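Long-range contacts in 361aa long hypothetical D-aminopeptidase (Pyrococcus horikoshii, PDB 2DRH), which probably acts as an aminopeptidase of the S58 (DmpA-like) peptidase family, although its true function remains unestablished: residues Glu59-Lys64 / Glu117-Ile122; Ile92-Ile97 / Gly127-Leu132. All coordinates share one frame; numbering follows the deposited sequence.

Overall arrangement
After strand 48-56 the chain enters the loop holding N61 to K64, then runs through strand 65-73 and helix 83-89 to the connection at 92-97, between strands 91-92 and 96-100. Helix 104-118 follows; the residues just past that helix return to the loop at 59-64 and close contact 1. A few residues later, 127-132 reaches 92-97 and closes contact 2, leading into strand 132-136. Because the segments alternate along the sequence, the two closures cross and do not nest. They touch directly: Y63 OH of contact 1 probably hydrogen-bonds to S128 O of contact 2. Together they tie the C-terminal end of helix 104-118 and the loop beyond it to the two earlier connections, beside the second subunit.

Contact 1: Glu59-Lys64 / Glu117-Ile122; sequences EGNIYK and EENEDI
K64 and N61 converge on one oxygen, OD1 of N119, in the loop that follows helix 104-118. From CB, the K64 chain starts with CG anti to the carbonyl carbon (chi1 -64°), where CG passes N119 OD1 at 3.5 Å; the bend at chi2 then turns CD along the same oxygen. CE then reaches between the two partners, 3.2 Å from D121 OD2, and also lies at the edge of the Y63 ring, in its plane. A second bend at chi4 (53°) delivers NZ to both acceptors. It meets N119 OD1 at 3.2 Å in the carbonyl plane, on a lone pair, and D121 OD1 at 3.1 Å from the syn side, forming a salt bridge. The other carboxylate oxygen, D121 OD2, is hydrogen-bonded to Y293 OH.

N61 ND2 gives N119 OD1 its second bond, 2.9 Å long, from a position tilted out of the carbonyl plane; the two amides are turned 72° apart. The oxygen of the same N61 amide accepts from K64 N at 2.9 Å, an Asx motif that fixes its rotation. The nitrogen of the N119 amide, ND2, is hydrogen-bonded to I115 O, so the last turn of helix 104-118 helps to position this amide.

Next to the polar group, I122 CD1 sits over one face of the Y63 ring, 3.6 Å from its centroid in a CH-pi contact, while Y63 OH probably hydrogen-bonds to S128 O. R145 NH1 of the second subunit is hydrogen-bonded to N119 O and I122 O, so this loop also belongs to the subunit interface.

With an ammonium and an amide N-H both directed at it, the N119 carbonyl is probably polarised, and the ammonium likely helps to keep D121 ionised.

Contact 2: Ile92-Ile97 / Gly127-Leu132; sequences IETPII and GSVNPL
E93 CG and T94 OG1 both lie between the backbone N and the carbonyl carbon of their residues (chi1 51° and 68°), and this brings E93 OE2, at the end of an otherwise extended chain, and T94 OG1 to backbone N-H groups of 127-132. The contact lies at the entry to both strands of a beta-alpha-beta crossover, in which strand 96-100, helix 104-118 and the parallel strand 132-136 follow one another.

N130 N donates to E93 OE2 at 2.8 Å, on the anti side of the carboxylate; a water also donates to this oxygen, and E93 OE1 forms a salt bridge with K66. L132 N makes a longer, bent bond of 3.3 Å to T94 OG1. A second water joins the segments, accepting from E93 N at 2.8 Å and donating to N130 O, with T94 OG1 as a third partner. The N130 side chain turns to another neighbour, G82 O, through ND2. Where the strands begin, I97 N donates to L132 O almost straight (3.1 Å, 166°).

L132 fills the apolar end: its CD2 branch lies 3.6 Å from I92 CD1 and 3.9 Å from I96 CG1, the I96 and L132 side chains running side by side. Packing is tightest near helix 104-118, where the methyls T94 CG2 and V129 CG2 meet at 3.5 Å.

Contact 1: Glu59-Lys64 / Glu117-Ile122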
loop_
_atom_site.group_PDB
_atom_site.type_symbol
_atom_site.label_atom_id
_atom_site.label_comp_id
_atom_site.label_asym_id
_atom_site.label_seq_id
_atom_site.Cartn_x
_atom_site.Cartn_y
_atom_site.Cartn_z
ATOM N N GLU A 59 27.978 9.100 10.593
ATOM C CA GLU A 59 29.292 9.466 10.059
ATOM C C GLU A 59 30.170 8.367 9.438
ATOM O O GLU A 59 31.240 8.656 8.898
ATOM C CB GLU A 59 30.070 10.198 11.158
ATOM C CG GLU A 59 29.330 11.419 11.695
ATOM C CD GLU A 59 29.828 11.864 13.063
ATOM O OE1 GLU A 59 29.676 11.093 14.040
ATOM O OE2 GLU A 59 30.371 12.986 13.157
ATOM N N GLY A 60 29.725 7.117 9.501
ATOM C CA GLY A 60 30.506 6.038 8.927
ATOM C C GLY A 60 30.030 5.650 7.537
ATOM O O GLY A 60 29.504 6.487 6.796
ATOM N N ASN A 61 30.219 4.380 7.183
ATOM C CA ASN A 61 29.805 3.867 5.882
ATOM C C ASN A 61 28.327 3.467 5.958
ATOM O O ASN A 61 27.978 2.458 6.566
ATOM C CB ASN A 61 30.654 2.648 5.491
ATOM C CG ASN A 61 30.409 2.200 4.055
ATOM O OD1 ASN A 61 29.263 2.022 3.629
ATOM N ND2 ASN A 61 31.486 2.011 3.304
ATOM N N ILE A 62 27.469 4.263 5.328
ATOM C CA ILE A 62 26.028 4.019 5.345
ATOM C C ILE A 62 25.601 2.724 4.651
ATOM O O ILE A 62 24.624 2.098 5.049
ATOM C CB ILE A 62 25.283 5.220 4.728
ATOM C CG1 ILE A 62 25.805 6.510 5.365
ATOM C CG2 ILE A 62 23.789 5.101 4.987
ATOM C CD1 ILE A 62 25.335 7.769 4.689
ATOM N N TYR A 63 26.338 2.314 3.627
ATOM C CA TYR A 63 26.017 1.078 2.914
ATOM C C TYR A 63 26.327 -0.187 3.731
ATOM O O TYR A 63 25.528 -1.134 3.775
ATOM C CB TYR A 63 26.799 1.024 1.603
ATOM C CG TYR A 63 26.510 -0.198 0.767
ATOM C CD1 TYR A 63 25.306 -0.322 0.067
ATOM C CD2 TYR A 63 27.444 -1.224 0.661
ATOM C CE1 TYR A 63 25.047 -1.441 -0.724
ATOM C CE2 TYR A 63 27.194 -2.348 -0.130
ATOM C CZ TYR A 63 25.992 -2.446 -0.822
ATOM O OH TYR A 63 25.762 -3.537 -1.631
ATOM N N LYS A 64 27.500 -0.212 4.365
ATOM C CA LYS A 64 27.899 -1.364 5.166
ATOM C C LYS A 64 27.189 -1.342 6.510
ATOM O O LYS A 64 26.951 -2.389 7.111
ATOM C CB LYS A 64 29.423 -1.379 5.351
ATOM C CG LYS A 64 30.173 -1.563 4.041
ATOM C CD LYS A 64 29.837 -2.906 3.403
ATOM C CE LYS A 64 30.386 -3.010 1.984
ATOM N NZ LYS A 64 31.845 -2.714 1.915
ATOM N N GLU A 117 33.190 4.452 -4.712
ATOM C CA GLU A 117 34.520 4.805 -4.237
ATOM C C GLU A 117 34.728 4.225 -2.846
ATOM O O GLU A 117 35.784 3.676 -2.545
ATOM C CB GLU A 117 34.684 6.326 -4.173
ATOM C CG GLU A 117 35.129 6.958 -5.467
ATOM C CD GLU A 117 36.464 6.418 -5.938
ATOM O OE1 GLU A 117 37.434 6.449 -5.143
ATOM O OE2 GLU A 117 36.544 5.964 -7.102
ATOM N N GLU A 118 33.699 4.342 -2.012
ATOM C CA GLU A 118 33.743 3.863 -0.636
ATOM C C GLU A 118 33.500 2.369 -0.475
ATOM O O GLU A 118 33.701 1.824 0.606
ATOM C CB GLU A 118 32.715 4.627 0.201
ATOM C CG GLU A 118 32.927 6.134 0.225
ATOM C CD GLU A 118 34.198 6.530 0.954
ATOM O OE1 GLU A 118 35.297 6.181 0.480
ATOM O OE2 GLU A 118 34.095 7.187 2.008
ATOM N N ASN A 119 33.066 1.709 -1.546
ATOM C CA ASN A 119 32.781 0.275 -1.493
ATOM C C ASN A 119 33.139 -0.400 -2.813
ATOM O O ASN A 119 32.351 -0.380 -3.760
ATOM C CB ASN A 119 31.296 0.059 -1.207
ATOM C CG ASN A 119 30.833 0.759 0.054
ATOM O OD1 ASN A 119 30.929 0.216 1.145
ATOM N ND2 ASN A 119 30.335 1.976 -0.095
ATOM N N GLU A 120 34.317 -1.012 -2.869
ATOM C CA GLU A 120 34.776 -1.681 -4.081
ATOM C C GLU A 120 34.204 -3.080 -4.271
ATOM O O GLU A 120 34.432 -3.705 -5.310
ATOM C CB GLU A 120 36.301 -1.777 -4.086
ATOM C CG GLU A 120 37.018 -0.452 -4.177
ATOM C CD GLU A 120 38.505 -0.602 -3.951
ATOM O OE1 GLU A 120 38.883 -1.102 -2.866
ATOM O OE2 GLU A 120 39.289 -0.226 -4.851
ATOM N N ASP A 121 33.478 -3.579 -3.275
ATOM C CA ASP A 121 32.897 -4.908 -3.378
ATOM C C ASP A 121 31.543 -4.886 -4.089
ATOM O O ASP A 121 31.050 -5.918 -4.537
ATOM C CB ASP A 121 32.778 -5.544 -1.986
ATOM C CG ASP A 121 32.090 -4.643 -0.983
ATOM O OD1 ASP A 121 32.280 -3.413 -1.049
ATOM O OD2 ASP A 121 31.367 -5.165 -0.109
ATOM N N ILE A 122 30.951 -3.705 -4.201
ATOM C CA ILE A 122 29.662 -3.563 -4.874
ATOM C C ILE A 122 29.823 -3.893 -6.360
ATOM O O ILE A 122 30.710 -3.366 -7.022
ATOM C CB ILE A 122 29.118 -2.122 -4.718
ATOM C CG1 ILE A 122 28.765 -1.863 -3.250
ATOM C CG2 ILE A 122 27.906 -1.907 -5.618
ATOM C CD1 ILE A 122 28.194 -0.474 -2.975
#

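Contact 2: Ile92-Ile97 / Gly127-Leu132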
loop_
_atom_site.group_PDB
_atom_site.type_symbol
_atom_site.label_atom_id
_atom_site.label_comp_id
_atom_site.label_asym_id
_atom_site.label_seq_id
_atom_site.Cartn_x
_atom_site.Cartn_y
_atom_site.Cartn_z
ATOM N N ILE A 92 17.989 2.248 4.860
ATOM C CA ILE A 92 18.601 3.288 4.034
ATOM C C ILE A 92 20.089 2.947 4.058
ATOM O O ILE A 92 20.662 2.749 5.134
ATOM C CB ILE A 92 18.360 4.700 4.613
ATOM C CG1 ILE A 92 16.932 5.154 4.283
ATOM C CG2 ILE A 92 19.373 5.683 4.043
ATOM C CD1 ILE A 92 16.601 6.555 4.747
ATOM N N GLU A 93 20.706 2.867 2.879
ATOM C CA GLU A 93 22.110 2.471 2.777
ATOM C C GLU A 93 22.985 3.437 2.006
ATOM O O GLU A 93 24.064 3.070 1.531
ATOM C CB GLU A 93 22.200 1.090 2.120
ATOM C CG GLU A 93 21.425 0.981 0.810
ATOM C CD GLU A 93 21.519 -0.396 0.175
ATOM O OE1 GLU A 93 21.373 -1.409 0.902
ATOM O OE2 GLU A 93 21.723 -0.465 -1.055
ATOM N N THR A 94 22.517 4.672 1.887
ATOM C CA THR A 94 23.248 5.683 1.162
ATOM C C THR A 94 22.903 7.027 1.751
ATOM O O THR A 94 21.904 7.162 2.458
ATOM C CB THR A 94 22.818 5.727 -0.326
ATOM O OG1 THR A 94 21.467 6.212 -0.411
ATOM C CG2 THR A 94 22.899 4.328 -0.964
ATOM N N PRO A 95 23.749 8.039 1.508
ATOM C CA PRO A 95 23.378 9.337 2.065
ATOM C C PRO A 95 22.130 9.767 1.286
ATOM O O PRO A 95 21.891 9.283 0.174
ATOM C CB PRO A 95 24.602 10.214 1.778
ATOM C CG PRO A 95 25.275 9.544 0.640
ATOM C CD PRO A 95 25.103 8.071 0.936
ATOM N N ILE A 96 21.335 10.654 1.875
ATOM C CA ILE A 96 20.104 11.119 1.251
ATOM C C ILE A 96 20.372 12.387 0.465
ATOM O O ILE A 96 20.889 13.357 0.999
ATOM C CB ILE A 96 19.038 11.387 2.315
ATOM C CG1 ILE A 96 18.953 10.183 3.257
ATOM C CG2 ILE A 96 17.687 11.658 1.644
ATOM C CD1 ILE A 96 18.037 10.390 4.444
ATOM N N ILE A 97 20.000 12.370 -0.807
ATOM C CA ILE A 97 20.244 13.492 -1.695
ATOM C C ILE A 97 18.970 14.159 -2.177
ATOM O O ILE A 97 17.995 13.496 -2.546
ATOM C CB ILE A 97 21.065 13.032 -2.936
ATOM C CG1 ILE A 97 22.352 12.333 -2.483
ATOM C CG2 ILE A 97 21.395 14.227 -3.825
ATOM C CD1 ILE A 97 23.333 13.256 -1.780
ATOM N N GLY A 127 26.053 -7.521 -3.677
ATOM C CA GLY A 127 25.007 -6.926 -4.492
ATOM C C GLY A 127 25.229 -5.485 -4.920
ATOM O O GLY A 127 26.317 -4.936 -4.751
ATOM N N SER A 128 24.187 -4.873 -5.481
ATOM C CA SER A 128 24.270 -3.492 -5.947
ATOM C C SER A 128 23.934 -2.526 -4.816
ATOM O O SER A 128 24.094 -2.856 -3.645
ATOM C CB SER A 128 23.316 -3.269 -7.128
ATOM O OG SER A 128 21.962 -3.374 -6.724
ATOM N N VAL A 129 23.462 -1.334 -5.164
ATOM C CA VAL A 129 23.123 -0.343 -4.155
ATOM C C VAL A 129 21.880 0.452 -4.520
ATOM O O VAL A 129 21.610 0.706 -5.694
ATOM C CB VAL A 129 24.304 0.625 -3.916
ATOM C CG1 VAL A 129 24.669 1.332 -5.209
ATOM C CG2 VAL A 129 23.949 1.619 -2.831
ATOM N N ASN A 130 21.136 0.850 -3.492
ATOM C CA ASN A 130 19.899 1.596 -3.663
ATOM C C ASN A 130 20.039 3.088 -3.350
ATOM O O ASN A 130 19.771 3.530 -2.234
ATOM C CB ASN A 130 18.817 0.966 -2.784
ATOM C CG ASN A 130 17.453 1.592 -2.992
ATOM O OD1 ASN A 130 16.999 1.771 -4.128
ATOM N ND2 ASN A 130 16.787 1.922 -1.896
ATOM N N PRO A 131 20.467 3.886 -4.339
ATOM C CA PRO A 131 20.622 5.324 -4.113
ATOM C C PRO A 131 19.290 5.986 -3.792
ATOM O O PRO A 131 18.274 5.705 -4.432
ATOM C CB PRO A 131 21.225 5.816 -5.427
ATOM C CG PRO A 131 20.699 4.843 -6.432
ATOM C CD PRO A 131 20.851 3.533 -5.716
ATOM N N LEU A 132 19.301 6.864 -2.795
ATOM C CA LEU A 132 18.094 7.561 -2.374
ATOM C C LEU A 132 18.170 9.031 -2.754
ATOM O O LEU A 132 18.988 9.786 -2.221
ATOM C CB LEU A 132 17.913 7.411 -0.867
ATOM C CG LEU A 132 16.688 8.018 -0.185
ATOM C CD1 LEU A 132 15.390 7.508 -0.820
ATOM C CD2 LEU A 132 16.747 7.635 1.294
HETATM O O HOH W 1 20.896 -2.762 -2.594
HETATM O O HOH W 2 19.627 4.065 0.539
#